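Putative uncharacterized protein (Rhodobacter sphaeroides 2.4.1, PDB 3FAC) is of unknown function but belongs to the zinc-associated Gfa family and may have carbon-sulfur lyase activity. Local coordinates at residues A[11-16]-A[45-50]; A[52-57]-A[68-73]; A[37-42]-A[90-95]. One frame throughout, in Å; residues are numbered along the deposited sequence.

Contact 1: A[11-16]-A[45-50]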
ATOM      1  N   GLU A  11       0.742   6.232 -10.286  1.00 22.25           N
ATOM      2  CA  GLU A  11      -0.628   6.575  -9.929  1.00 23.22           C
ATOM      3  C   GLU A  11      -1.528   5.354  -9.995  1.00 22.96           C
ATOM      4  O   GLU A  11      -1.591   4.670 -11.015  1.00 23.01           O
ATOM      5  CB  GLU A  11      -1.212   7.654 -10.846  1.00 22.85           C
ATOM      6  CG  GLU A  11      -2.645   8.013 -10.444  1.00 26.44           C
ATOM      7  CD  GLU A  11      -3.250   9.136 -11.263  1.00 29.02           C
ATOM      8  OE1 GLU A  11      -2.604  10.199 -11.387  1.00 30.87           O
ATOM      9  OE2 GLU A  11      -4.383   8.961 -11.767  1.00 27.17           O
ATOM     10  N   ILE A  12      -2.226   5.081  -8.902  1.00 22.95           N
ATOM     11  CA  ILE A  12      -3.133   3.950  -8.867  1.00 23.14           C
ATOM     12  C   ILE A  12      -4.574   4.439  -8.773  1.00 24.63           C
ATOM     13  O   ILE A  12      -4.832   5.625  -8.550  1.00 25.21           O
ATOM     14  CB  ILE A  12      -2.833   3.024  -7.669  1.00 21.77           C
ATOM     15  CG1 ILE A  12      -2.951   3.802  -6.359  1.00 20.65           C
ATOM     16  CG2 ILE A  12      -1.440   2.432  -7.805  1.00 21.11           C
ATOM     17  CD1 ILE A  12      -2.841   2.932  -5.122  1.00 20.84           C
ATOM     18  N   GLU A  13      -5.505   3.511  -8.964  1.00 26.36           N
ATOM     19  CA  GLU A  13      -6.935   3.789  -8.897  1.00 28.42           C
ATOM     20  C   GLU A  13      -7.473   2.639  -8.055  1.00 28.19           C
ATOM     21  O   GLU A  13      -7.628   1.526  -8.554  1.00 27.56           O
ATOM     22  CB  GLU A  13      -7.534   3.748 -10.305  1.00 31.13           C
ATOM     23  CG  GLU A  13      -8.689   4.706 -10.543  1.00 37.03           C
ATOM     24  CD  GLU A  13      -9.984   4.256  -9.904  1.00 40.28           C
ATOM     25  OE1 GLU A  13     -10.007   4.055  -8.669  1.00 42.43           O
ATOM     26  OE2 GLU A  13     -10.984   4.109 -10.641  1.00 41.50           O
ATOM     27  N   VAL A  14      -7.746   2.896  -6.779  1.00 28.28           N
ATOM     28  CA  VAL A  14      -8.217   1.828  -5.901  1.00 29.95           C
ATOM     29  C   VAL A  14      -9.478   2.103  -5.086  1.00 30.77           C
ATOM     30  O   VAL A  14      -9.739   3.231  -4.671  1.00 31.63           O
ATOM     31  CB  VAL A  14      -7.088   1.399  -4.925  1.00 28.89           C
ATOM     32  CG1 VAL A  14      -6.682   2.568  -4.051  1.00 28.80           C
ATOM     33  CG2 VAL A  14      -7.543   0.232  -4.074  1.00 29.46           C
ATOM     34  N   GLU A  15     -10.257   1.048  -4.872  1.00 32.38           N
ATOM     35  CA  GLU A  15     -11.483   1.116  -4.087  1.00 34.63           C
ATOM     36  C   GLU A  15     -11.226   0.314  -2.819  1.00 34.73           C
ATOM     37  O   GLU A  15     -10.955  -0.887  -2.887  1.00 35.23           O
ATOM     38  CB  GLU A  15     -12.652   0.490  -4.852  1.00 37.13           C
ATOM     39  CG  GLU A  15     -13.003   1.180  -6.161  1.00 41.15           C
ATOM     40  CD  GLU A  15     -13.430   2.624  -5.968  1.00 43.95           C
ATOM     41  OE1 GLU A  15     -14.306   2.870  -5.111  1.00 46.19           O
ATOM     42  OE2 GLU A  15     -12.897   3.509  -6.677  1.00 44.85           O
ATOM     43  N   LEU A  16     -11.301   0.973  -1.668  1.00 33.87           N
ATOM     44  CA  LEU A  16     -11.059   0.303  -0.396  1.00 34.22           C
ATOM     45  C   LEU A  16     -12.190  -0.633  -0.016  1.00 35.03           C
ATOM     46  O   LEU A  16     -13.362  -0.286  -0.134  1.00 35.47           O
ATOM     47  CB  LEU A  16     -10.865   1.332   0.719  1.00 33.68           C
ATOM     48  CG  LEU A  16      -9.751   2.357   0.510  1.00 33.30           C
ATOM     49  CD1 LEU A  16      -9.718   3.300   1.702  1.00 31.88           C
ATOM     50  CD2 LEU A  16      -8.414   1.649   0.336  1.00 31.63           C
ATOM     51  N   ASP A  45     -10.210  -4.414  -7.377  1.00 29.27           N
ATOM     52  CA  ASP A  45     -10.515  -3.034  -7.019  1.00 28.37           C
ATOM     53  C   ASP A  45      -9.306  -2.110  -7.157  1.00 27.35           C
ATOM     54  O   ASP A  45      -9.413  -0.908  -6.925  1.00 26.85           O
ATOM     55  CB  ASP A  45     -11.060  -2.946  -5.589  1.00 30.31           C
ATOM     56  CG  ASP A  45     -12.461  -3.522  -5.457  1.00 32.25           C
ATOM     57  OD1 ASP A  45     -13.327  -3.183  -6.292  1.00 31.88           O
ATOM     58  OD2 ASP A  45     -12.699  -4.303  -4.512  1.00 32.32           O
ATOM     59  N   LEU A  46      -8.158  -2.665  -7.538  1.00 24.57           N
ATOM     60  CA  LEU A  46      -6.949  -1.861  -7.690  1.00 23.64           C
ATOM     61  C   LEU A  46      -6.420  -1.889  -9.123  1.00 23.29           C
ATOM     62  O   LEU A  46      -6.241  -2.950  -9.718  1.00 23.91           O
ATOM     63  CB  LEU A  46      -5.870  -2.339  -6.706  1.00 22.66           C
ATOM     64  CG  LEU A  46      -4.586  -1.511  -6.548  1.00 21.70           C
ATOM     65  CD1 LEU A  46      -3.950  -1.823  -5.205  1.00 20.16           C
ATOM     66  CD2 LEU A  46      -3.615  -1.799  -7.686  1.00 20.63           C
ATOM     67  N   ARG A  47      -6.161  -0.705  -9.665  1.00 23.26           N
ATOM     68  CA  ARG A  47      -5.672  -0.567 -11.027  1.00 23.96           C
ATOM     69  C   ARG A  47      -4.527   0.448 -11.108  1.00 23.00           C
ATOM     70  O   ARG A  47      -4.670   1.591 -10.678  1.00 23.49           O
ATOM     71  CB  ARG A  47      -6.827  -0.131 -11.934  1.00 24.52           C
ATOM     72  CG  ARG A  47      -6.517  -0.200 -13.418  1.00 29.42           C
ATOM     73  CD  ARG A  47      -7.714   0.187 -14.291  1.00 31.27           C
ATOM     74  NE  ARG A  47      -7.866   1.633 -14.463  1.00 32.76           N
ATOM     75  CZ  ARG A  47      -8.613   2.418 -13.691  1.00 35.44           C
ATOM     76  NH1 ARG A  47      -9.293   1.906 -12.672  1.00 36.25           N
ATOM     77  NH2 ARG A  47      -8.689   3.719 -13.948  1.00 34.45           N
ATOM     78  N   VAL A  48      -3.393   0.021 -11.654  1.00 22.84           N
ATOM     79  CA  VAL A  48      -2.231   0.893 -11.809  1.00 21.16           C
ATOM     80  C   VAL A  48      -2.455   1.806 -13.014  1.00 22.27           C
ATOM     81  O   VAL A  48      -2.396   1.367 -14.161  1.00 21.66           O
ATOM     82  CB  VAL A  48      -0.945   0.063 -12.019  1.00 21.52           C
ATOM     83  CG1 VAL A  48       0.234   0.980 -12.322  1.00 21.41           C
ATOM     84  CG2 VAL A  48      -0.663  -0.765 -10.777  1.00 18.46           C
ATOM     85  N   VAL A  49      -2.711   3.081 -12.741  1.00 23.14           N
ATOM     86  CA  VAL A  49      -2.977   4.067 -13.783  1.00 23.51           C
ATOM     87  C   VAL A  49      -1.748   4.412 -14.623  1.00 25.18           C
ATOM     88  O   VAL A  49      -1.806   4.395 -15.855  1.00 25.05           O
ATOM     89  CB  VAL A  49      -3.556   5.357 -13.166  1.00 22.15           C
ATOM     90  CG1 VAL A  49      -3.903   6.353 -14.257  1.00 21.76           C
ATOM     91  CG2 VAL A  49      -4.792   5.020 -12.350  1.00 21.54           C
ATOM     92  N   ARG A  50      -0.643   4.734 -13.958  1.00 25.39           N
ATOM     93  CA  ARG A  50       0.590   5.068 -14.655  1.00 25.65           C
ATOM     94  C   ARG A  50       1.806   4.794 -13.774  1.00 26.24           C
ATOM     95  O   ARG A  50       1.704   4.760 -12.546  1.00 25.98           O
ATOM     96  CB  ARG A  50       0.592   6.543 -15.075  1.00 25.86           C
ATOM     97  CG  ARG A  50       0.723   7.525 -13.921  1.00 28.63           C
ATOM     98  CD  ARG A  50       1.315   8.859 -14.376  1.00 29.79           C
ATOM     99  NE  ARG A  50       1.503   9.773 -13.252  1.00 30.30           N
ATOM    100  CZ  ARG A  50       0.505  10.328 -12.572  1.00 29.25           C
ATOM    101  NH1 ARG A  50      -0.747  10.069 -12.909  1.00 27.24           N
ATOM    102  NH2 ARG A  50       0.760  11.124 -11.546  1.00 30.47           N
TER
HETATM  103  O   HOH W   1     -10.359   0.850  -8.728  1.00 19.71           O
HETATM  104  O   HOH W   2     -11.849  -3.173  -2.521  1.00 34.49           O
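Glu11 and Arg50 pair where strands 11-14 and 46-50 run antiparallel, their carboxylate and guanidinium planes turned 77° apart. The salt bridge joins OE1 of Glu11 to NH1 of Arg50; its modelled length is implausibly short, so the details of the bond are doubtful. Glu11 CG stands anti to the backbone N (chi1 -179°), and with the chain extended beyond it the carboxylate reaches past Val49 to the arginine, while Glu11 CB lies over one guanidinium face. Arg50 NH2 has a second partner, the carbonyl of Gly8. Next along the same face, Arg47 bends back over Glu13. Its NH1 points almost straight at Glu13 OE2, which sits at the guanidinium edge, in plane; the salt bridge from Arg47 NH1 to Glu13 OE2 is weak at 3.4 Å, and the two planes stand 87° apart.

Between the pairs Val49 and Arg50 both face Glu11, a classic beta bulge. The extra residue directs its side chain toward the partner strand, with Val49 CG2 3.6 Å from Glu13 CB. Beyond the bulge, Glu13 N binds Arg47 O at 2.7 Å and Glu15 N binds Asp45 O at 3.0 Å; a water lies within hydrogen-bonding distance of both Glu13 O and Asp45 O. On the opposite face the contact is apolar, Val14 CG2 meeting Leu46 CB at 4.0 Å.

Strand 11-14 is central in a three-stranded sheet, between 2-4 and 46-50. The apolar face of the sheet turns inward, Ile12 and Leu46 packing on Val90 of strand 87-91 and Val14 on Ala41 of strand 38-42.

Contact 2: A[52-57]-A[68-73]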
ATOM      1  N   ALA A  52       3.749   2.000 -14.074  1.00 26.03           N
ATOM      2  CA  ALA A  52       3.967   0.570 -13.879  1.00 27.07           C
ATOM      3  C   ALA A  52       5.432   0.199 -14.112  1.00 27.26           C
ATOM      4  O   ALA A  52       5.959  -0.704 -13.469  1.00 28.26           O
ATOM      5  CB  ALA A  52       3.069  -0.227 -14.817  1.00 27.08           C
ATOM      6  N   GLU A  53       6.088   0.908 -15.025  1.00 27.22           N
ATOM      7  CA  GLU A  53       7.486   0.639 -15.340  1.00 26.30           C
ATOM      8  C   GLU A  53       8.455   1.237 -14.322  1.00 26.01           C
ATOM      9  O   GLU A  53       9.640   0.902 -14.319  1.00 25.11           O
ATOM     10  CB  GLU A  53       7.835   1.196 -16.722  1.00 27.33           C
ATOM     11  CG  GLU A  53       7.977   2.713 -16.754  1.00 29.38           C
ATOM     12  CD  GLU A  53       6.668   3.434 -17.024  1.00 29.40           C
ATOM     13  OE1 GLU A  53       5.598   2.924 -16.621  1.00 29.77           O
ATOM     14  OE2 GLU A  53       6.718   4.526 -17.632  1.00 28.21           O
ATOM     15  N   ASN A  54       7.953   2.118 -13.464  1.00 25.11           N
ATOM     16  CA  ASN A  54       8.791   2.775 -12.466  1.00 22.29           C
ATOM     17  C   ASN A  54       8.653   2.162 -11.077  1.00 21.64           C
ATOM     18  O   ASN A  54       9.216   2.669 -10.108  1.00 20.86           O
ATOM     19  CB  ASN A  54       8.455   4.268 -12.422  1.00 20.78           C
ATOM     20  CG  ASN A  54       9.555   5.097 -11.796  1.00 21.21           C
ATOM     21  OD1 ASN A  54       9.533   5.387 -10.600  1.00 24.05           O
ATOM     22  ND2 ASN A  54      10.535   5.480 -12.606  1.00 22.41           N
ATOM     23  N   LEU A  55       7.903   1.068 -10.982  1.00 19.46           N
ATOM     24  CA  LEU A  55       7.711   0.393  -9.705  1.00 17.04           C
ATOM     25  C   LEU A  55       8.666  -0.774  -9.515  1.00 16.06           C
ATOM     26  O   LEU A  55       9.012  -1.469 -10.466  1.00 15.04           O
ATOM     27  CB  LEU A  55       6.275  -0.113  -9.577  1.00 16.47           C
ATOM     28  CG  LEU A  55       5.221   0.890  -9.101  1.00 19.45           C
ATOM     29  CD1 LEU A  55       3.854   0.212  -9.102  1.00 17.25           C
ATOM     30  CD2 LEU A  55       5.572   1.395  -7.696  1.00 17.34           C
ATOM     31  N   THR A  56       9.095  -0.985  -8.274  1.00 15.36           N
ATOM     32  CA  THR A  56       9.996  -2.082  -7.959  1.00 14.41           C
ATOM     33  C   THR A  56       9.272  -3.153  -7.158  1.00 15.43           C
ATOM     34  O   THR A  56       8.485  -2.855  -6.255  1.00 17.96           O
ATOM     35  CB  THR A  56      11.215  -1.606  -7.161  1.00 12.80           C
ATOM     36  OG1 THR A  56      11.972  -0.682  -7.956  1.00 13.30           O
ATOM     37  CG2 THR A  56      12.099  -2.794  -6.791  1.00  7.45           C
ATOM     38  N   LEU A  57       9.541  -4.404  -7.500  1.00 15.73           N
ATOM     39  CA  LEU A  57       8.920  -5.534  -6.830  1.00 15.61           C
ATOM     40  C   LEU A  57       9.879  -6.145  -5.823  1.00 15.79           C
ATOM     41  O   LEU A  57      11.048  -6.386  -6.125  1.00 16.62           O
ATOM     42  CB  LEU A  57       8.520  -6.589  -7.862  1.00 16.02           C
ATOM     43  CG  LEU A  57       8.104  -7.959  -7.334  1.00 17.31           C
ATOM     44  CD1 LEU A  57       6.842  -7.835  -6.479  1.00 17.18           C
ATOM     45  CD2 LEU A  57       7.869  -8.885  -8.508  1.00 14.88           C
ATOM     46  N   TRP A  68       5.415  -3.541  -3.655  1.00 17.50           N
ATOM     47  CA  TRP A  68       5.860  -2.638  -4.711  1.00 16.04           C
ATOM     48  C   TRP A  68       6.195  -1.270  -4.140  1.00 15.98           C
ATOM     49  O   TRP A  68       5.580  -0.825  -3.171  1.00 15.79           O
ATOM     50  CB  TRP A  68       4.783  -2.460  -5.781  1.00 17.53           C
ATOM     51  CG  TRP A  68       4.136  -3.725  -6.221  1.00 22.09           C
ATOM     52  CD1 TRP A  68       3.098  -4.367  -5.611  1.00 23.37           C
ATOM     53  CD2 TRP A  68       4.491  -4.521  -7.355  1.00 21.84           C
ATOM     54  NE1 TRP A  68       2.783  -5.514  -6.295  1.00 24.32           N
ATOM     55  CE2 TRP A  68       3.625  -5.634  -7.369  1.00 24.36           C
ATOM     56  CE3 TRP A  68       5.459  -4.403  -8.360  1.00 23.28           C
ATOM     57  CZ2 TRP A  68       3.697  -6.630  -8.354  1.00 25.11           C
ATOM     58  CZ3 TRP A  68       5.532  -5.395  -9.344  1.00 24.69           C
ATOM     59  CH2 TRP A  68       4.655  -6.493  -9.330  1.00 24.85           C
ATOM     60  N   PHE A  69       7.180  -0.610  -4.741  1.00 15.28           N
ATOM     61  CA  PHE A  69       7.578   0.724  -4.313  1.00 15.04           C
ATOM     62  C   PHE A  69       8.189   1.470  -5.492  1.00 14.90           C
ATOM     63  O   PHE A  69       8.833   0.870  -6.352  1.00 13.87           O
ATOM     64  CB  PHE A  69       8.560   0.647  -3.133  1.00 14.64           C
ATOM     65  CG  PHE A  69       9.940   0.174  -3.502  1.00 13.94           C
ATOM     66  CD1 PHE A  69      10.861   1.042  -4.083  1.00 14.13           C
ATOM     67  CD2 PHE A  69      10.330  -1.136  -3.241  1.00 15.44           C
ATOM     68  CE1 PHE A  69      12.147   0.618  -4.398  1.00 12.49           C
ATOM     69  CE2 PHE A  69      11.617  -1.572  -3.554  1.00 14.97           C
ATOM     70  CZ  PHE A  69      12.528  -0.691  -4.133  1.00 14.86           C
ATOM     71  N   CYS A  70       7.955   2.775  -5.538  1.00 14.96           N
ATOM     72  CA  CYS A  70       8.468   3.621  -6.609  1.00 15.47           C
ATOM     73  C   CYS A  70       9.997   3.676  -6.590  1.00 16.00           C
ATOM     74  O   CYS A  70      10.594   4.017  -5.576  1.00 16.91           O
ATOM     75  CB  CYS A  70       7.888   5.026  -6.457  1.00 14.99           C
ATOM     76  SG  CYS A  70       8.437   6.189  -7.711  1.00 10.87           S
ATOM     77  N   ARG A  71      10.629   3.350  -7.714  1.00 16.75           N
ATOM     78  CA  ARG A  71      12.094   3.344  -7.796  1.00 17.14           C
ATOM     79  C   ARG A  71      12.725   4.729  -7.671  1.00 15.70           C
ATOM     80  O   ARG A  71      13.911   4.849  -7.363  1.00 15.75           O
ATOM     81  CB  ARG A  71      12.550   2.702  -9.116  1.00 18.08           C
ATOM     82  CG  ARG A  71      12.205   3.522 -10.350  1.00 22.96           C
ATOM     83  CD  ARG A  71      12.305   2.711 -11.640  1.00 24.10           C
ATOM     84  NE  ARG A  71      13.672   2.303 -11.948  1.00 29.00           N
ATOM     85  CZ  ARG A  71      14.645   3.131 -12.323  1.00 31.18           C
ATOM     86  NH1 ARG A  71      14.411   4.434 -12.446  1.00 32.07           N
ATOM     87  NH2 ARG A  71      15.859   2.656 -12.577  1.00 32.52           N
ATOM     88  N   THR A  72      11.935   5.773  -7.899  1.00 13.71           N
ATOM     89  CA  THR A  72      12.450   7.135  -7.837  1.00 11.88           C
ATOM     90  C   THR A  72      12.376   7.762  -6.449  1.00 12.00           C
ATOM     91  O   THR A  72      13.400   8.177  -5.901  1.00 10.36           O
ATOM     92  CB  THR A  72      11.711   8.052  -8.838  1.00 11.14           C
ATOM     93  OG1 THR A  72      11.793   7.484 -10.147  1.00 12.26           O
ATOM     94  CG2 THR A  72      12.345   9.432  -8.874  1.00  7.27           C
ATOM     95  N   CYS A  73      11.173   7.840  -5.885  1.00 11.08           N
ATOM     96  CA  CYS A  73      11.003   8.436  -4.569  1.00  9.96           C
ATOM     97  C   CYS A  73      11.041   7.402  -3.440  1.00  9.59           C
ATOM     98  O   CYS A  73      11.051   7.752  -2.256  1.00  8.84           O
ATOM     99  CB  CYS A  73       9.700   9.246  -4.527  1.00 10.59           C
ATOM    100  SG  CYS A  73       8.223   8.370  -5.095  1.00 12.08           S
TER
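Thr56 runs alongside Phe69, and Leu57 slants across Trp68, in the tightly packed half of this contact. Thr56 CB sits 3.6 Å from the centroid of the Phe69 ring, 19° off its normal, in a CH-pi contact over one face; a chi1 of 73° places CG between the backbone N and carbonyl carbon and swings the ring alongside the threonine. On the other side of the sheet Leu57 CD1 rests over the six-membered ring of Trp68, 3.8 Å from its centroid and 8° off the normal, while His78 stacks on the same indole. Thr56 N to Phe69 O (2.7 Å) and Phe69 N to Thr56 O (3.0 Å) tie the strands of an antiparallel beta hairpin, 55-58 with 66-70, at one edge of the five-stranded sheet. Past Cys70 the chain leaves the strand and the contact becomes more polar and exposed. Arg71 N gives a nearly straight bond to Asn54 O at 2.9 Å, and Thr72 OG1 donates in plane to a lone pair of Asn54 OD1 at 3.1 Å. The Arg71 chain crosses the asparagine at about a right angle, its CG 3.3 Å from Asn54 OD1. Cys73, beyond the touching residues, is disulfide-bonded to Cys7.

Contact 3: A[37-42]-A[90-95]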
ATOM      1  N   ILE A  37       0.810   2.899   7.097  1.00 26.05           N
ATOM      2  CA  ILE A  37      -0.480   2.442   7.604  1.00 25.80           C
ATOM      3  C   ILE A  37      -1.229   1.934   6.376  1.00 26.61           C
ATOM      4  O   ILE A  37      -1.406   2.674   5.406  1.00 27.26           O
ATOM      5  CB  ILE A  37      -1.279   3.601   8.244  1.00 25.85           C
ATOM      6  CG1 ILE A  37      -0.579   4.070   9.522  1.00 25.60           C
ATOM      7  CG2 ILE A  37      -2.691   3.156   8.553  1.00 24.58           C
ATOM      8  CD1 ILE A  37      -1.254   5.241  10.215  1.00 25.96           C
ATOM      9  N   ALA A  38      -1.663   0.679   6.406  1.00 26.52           N
ATOM     10  CA  ALA A  38      -2.362   0.108   5.264  1.00 26.83           C
ATOM     11  C   ALA A  38      -3.863  -0.098   5.455  1.00 27.98           C
ATOM     12  O   ALA A  38      -4.383  -0.041   6.572  1.00 26.79           O
ATOM     13  CB  ALA A  38      -1.706  -1.211   4.872  1.00 25.24           C
ATOM     14  N   ALA A  39      -4.542  -0.330   4.335  1.00 29.14           N
ATOM     15  CA  ALA A  39      -5.980  -0.579   4.285  1.00 29.12           C
ATOM     16  C   ALA A  39      -6.180  -1.593   3.162  1.00 29.70           C
ATOM     17  O   ALA A  39      -5.495  -1.529   2.144  1.00 29.64           O
ATOM     18  CB  ALA A  39      -6.728   0.705   3.979  1.00 28.65           C
ATOM     19  N   THR A  40      -7.111  -2.523   3.343  1.00 30.38           N
ATOM     20  CA  THR A  40      -7.355  -3.569   2.351  1.00 32.29           C
ATOM     21  C   THR A  40      -8.076  -3.128   1.073  1.00 32.77           C
ATOM     22  O   THR A  40      -8.680  -2.059   1.022  1.00 31.75           O
ATOM     23  CB  THR A  40      -8.147  -4.739   2.986  1.00 33.22           C
ATOM     24  OG1 THR A  40      -7.427  -5.243   4.116  1.00 35.50           O
ATOM     25  CG2 THR A  40      -8.339  -5.870   1.988  1.00 34.52           C
ATOM     26  N   ALA A  41      -7.994  -3.970   0.043  1.00 33.68           N
ATOM     27  CA  ALA A  41      -8.640  -3.724  -1.244  1.00 34.37           C
ATOM     28  C   ALA A  41      -8.643  -4.999  -2.095  1.00 35.38           C
ATOM     29  O   ALA A  41      -7.606  -5.630  -2.280  1.00 34.56           O
ATOM     30  CB  ALA A  41      -7.923  -2.605  -1.983  1.00 32.10           C
ATOM     31  N   ARG A  42      -9.813  -5.377  -2.607  1.00 36.38           N
ATOM     32  CA  ARG A  42      -9.930  -6.572  -3.440  1.00 37.64           C
ATOM     33  C   ARG A  42      -9.028  -6.442  -4.665  1.00 37.94           C
ATOM     34  O   ARG A  42      -8.790  -5.334  -5.148  1.00 37.75           O
ATOM     35  CB  ARG A  42     -11.375  -6.762  -3.908  1.00 39.44           C
ATOM     36  CG  ARG A  42     -12.410  -6.862  -2.798  1.00 42.82           C
ATOM     37  CD  ARG A  42     -13.817  -6.893  -3.383  1.00 45.62           C
ATOM     38  NE  ARG A  42     -14.856  -6.908  -2.356  1.00 48.65           N
ATOM     39  CZ  ARG A  42     -15.096  -7.934  -1.542  1.00 50.33           C
ATOM     40  NH1 ARG A  42     -14.372  -9.042  -1.633  1.00 51.73           N
ATOM     41  NH2 ARG A  42     -16.066  -7.851  -0.637  1.00 50.64           N
ATOM     42  N   VAL A  90      -2.739  -1.144   0.814  1.00 25.49           N
ATOM     43  CA  VAL A  90      -2.420   0.159   0.244  1.00 22.34           C
ATOM     44  C   VAL A  90      -1.916   1.170   1.264  1.00 22.02           C
ATOM     45  O   VAL A  90      -2.389   1.216   2.401  1.00 23.28           O
ATOM     46  CB  VAL A  90      -3.651   0.768  -0.467  1.00 21.75           C
ATOM     47  CG1 VAL A  90      -3.282   2.099  -1.112  1.00 20.37           C
ATOM     48  CG2 VAL A  90      -4.173  -0.189  -1.512  1.00 20.74           C
ATOM     49  N   ASN A  91      -0.954   1.982   0.840  1.00 19.47           N
ATOM     50  CA  ASN A  91      -0.381   3.024   1.681  1.00 18.24           C
ATOM     51  C   ASN A  91      -1.415   4.163   1.753  1.00 18.31           C
ATOM     52  O   ASN A  91      -1.607   4.894   0.777  1.00 17.35           O
ATOM     53  CB  ASN A  91       0.914   3.536   1.044  1.00 17.61           C
ATOM     54  CG  ASN A  91       1.749   4.379   1.992  1.00 17.88           C
ATOM     55  OD1 ASN A  91       1.225   5.140   2.801  1.00 18.43           O
ATOM     56  ND2 ASN A  91       3.066   4.256   1.877  1.00 16.65           N
ATOM     57  N   VAL A  92      -2.077   4.308   2.899  1.00 16.36           N
ATOM     58  CA  VAL A  92      -3.091   5.351   3.071  1.00 16.89           C
ATOM     59  C   VAL A  92      -2.564   6.759   2.775  1.00 15.52           C
ATOM     60  O   VAL A  92      -3.300   7.616   2.290  1.00 14.53           O
ATOM     61  CB  VAL A  92      -3.680   5.352   4.519  1.00 16.48           C
ATOM     62  CG1 VAL A  92      -4.197   3.965   4.884  1.00 18.01           C
ATOM     63  CG2 VAL A  92      -2.630   5.813   5.519  1.00 16.19           C
ATOM     64  N   ALA A  93      -1.288   6.990   3.062  1.00 13.97           N
ATOM     65  CA  ALA A  93      -0.688   8.297   2.844  1.00 12.27           C
ATOM     66  C   ALA A  93      -0.570   8.705   1.379  1.00 11.19           C
ATOM     67  O   ALA A  93      -0.375   9.880   1.079  1.00 12.81           O
ATOM     68  CB  ALA A  93       0.673   8.356   3.510  1.00 14.49           C
ATOM     69  N   ILE A  94      -0.672   7.755   0.458  1.00  8.71           N
ATOM     70  CA  ILE A  94      -0.586   8.122  -0.953  1.00 10.13           C
ATOM     71  C   ILE A  94      -1.970   8.499  -1.497  1.00 10.61           C
ATOM     72  O   ILE A  94      -2.083   9.135  -2.546  1.00 11.01           O
ATOM     73  CB  ILE A  94       0.014   6.979  -1.835  1.00  9.87           C
ATOM     74  CG1 ILE A  94      -0.953   5.799  -1.926  1.00  7.54           C
ATOM     75  CG2 ILE A  94       1.350   6.529  -1.267  1.00  7.05           C
ATOM     76  CD1 ILE A  94      -0.577   4.798  -3.008  1.00  7.84           C
ATOM     77  N   LEU A  95      -3.016   8.106  -0.775  1.00 10.97           N
ATOM     78  CA  LEU A  95      -4.390   8.404  -1.176  1.00 12.67           C
ATOM     79  C   LEU A  95      -4.650   9.908  -1.133  1.00 12.68           C
ATOM     80  O   LEU A  95      -4.411  10.559  -0.115  1.00 10.81           O
ATOM     81  CB  LEU A  95      -5.379   7.680  -0.253  1.00 14.22           C
ATOM     82  CG  LEU A  95      -5.238   6.156  -0.163  1.00 15.31           C
ATOM     83  CD1 LEU A  95      -6.265   5.628   0.813  1.00 13.62           C
ATOM     84  CD2 LEU A  95      -5.422   5.517  -1.537  1.00 13.85           C
TER
HETATM   85  O   HOH W   3       0.947   5.383   5.561  1.00 26.36           O
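Flat peptide groups and one carboxamide carry the polar part of the meeting between Ile37, Ala39, Val90, Asn91 and Val92. At the rim of the Asn91 amide, OD1 takes a hydrogen bond from a water that also accepts from Ile37 N, and another from Ala93 N, tilted 21° from the carbonyl plane; ND2 binds Tyr76 O. The bond from Ala93 N makes an Asx turn, which starts as strand 87-91 gives way to a helix-like bend. This strand lies beside the edge strand 38-42 in the five-stranded antiparallel sheet of a protein whose sequence family belongs to the Beta-tent clan. Val90 N reaches Ala39 O at 3.1 Å, whereas the return bond from Ala39 N is weak.

After the strand, Val92 N meets Ile37 O at 3.1 Å, nearly head-on to the carbonyl (C=O...N 174°). The valine also brings its two methyls up to that oxygen. With CG1 anti to the carbonyl carbon (chi1 -54°), Val92 CG2 falls between the backbone N and the carbonyl carbon and packs 3.8 Å from Ile37 CB, and CG1 comes to 4.2 Å from Ala39 CB. An alanine here lacks both methyls, and a gap would probably open between the bend and the side chains of Ile37 and Ala39. Farther along, Ala41 packs loosely on Val90. Val90 O, the acceptor of the weak bond, also receives a CA-H...O contact from Ala38 CA at 3.1 Å.

From the N terminus, 11-16 opens contact 1, and before it closes the chain lays down 37-42, the first half of contact 3. Contact 1 then closes at 45-50, so these two contacts cross. The chain runs almost directly on into 52-57, and contact 2 closes with 68-73; it follows contact 1 in series and lies nested inside the long loop that contact 3 shuts at 90-95. Contact 1 joins two strands of the three-stranded sheet, while contacts 2 and 3 lie near opposite edges of the five-stranded one, their centres about 16 Å apart. Contacts 1 and 3 also touch each other, with Ile12 CD1 3.6 Å from Ile94 CD1.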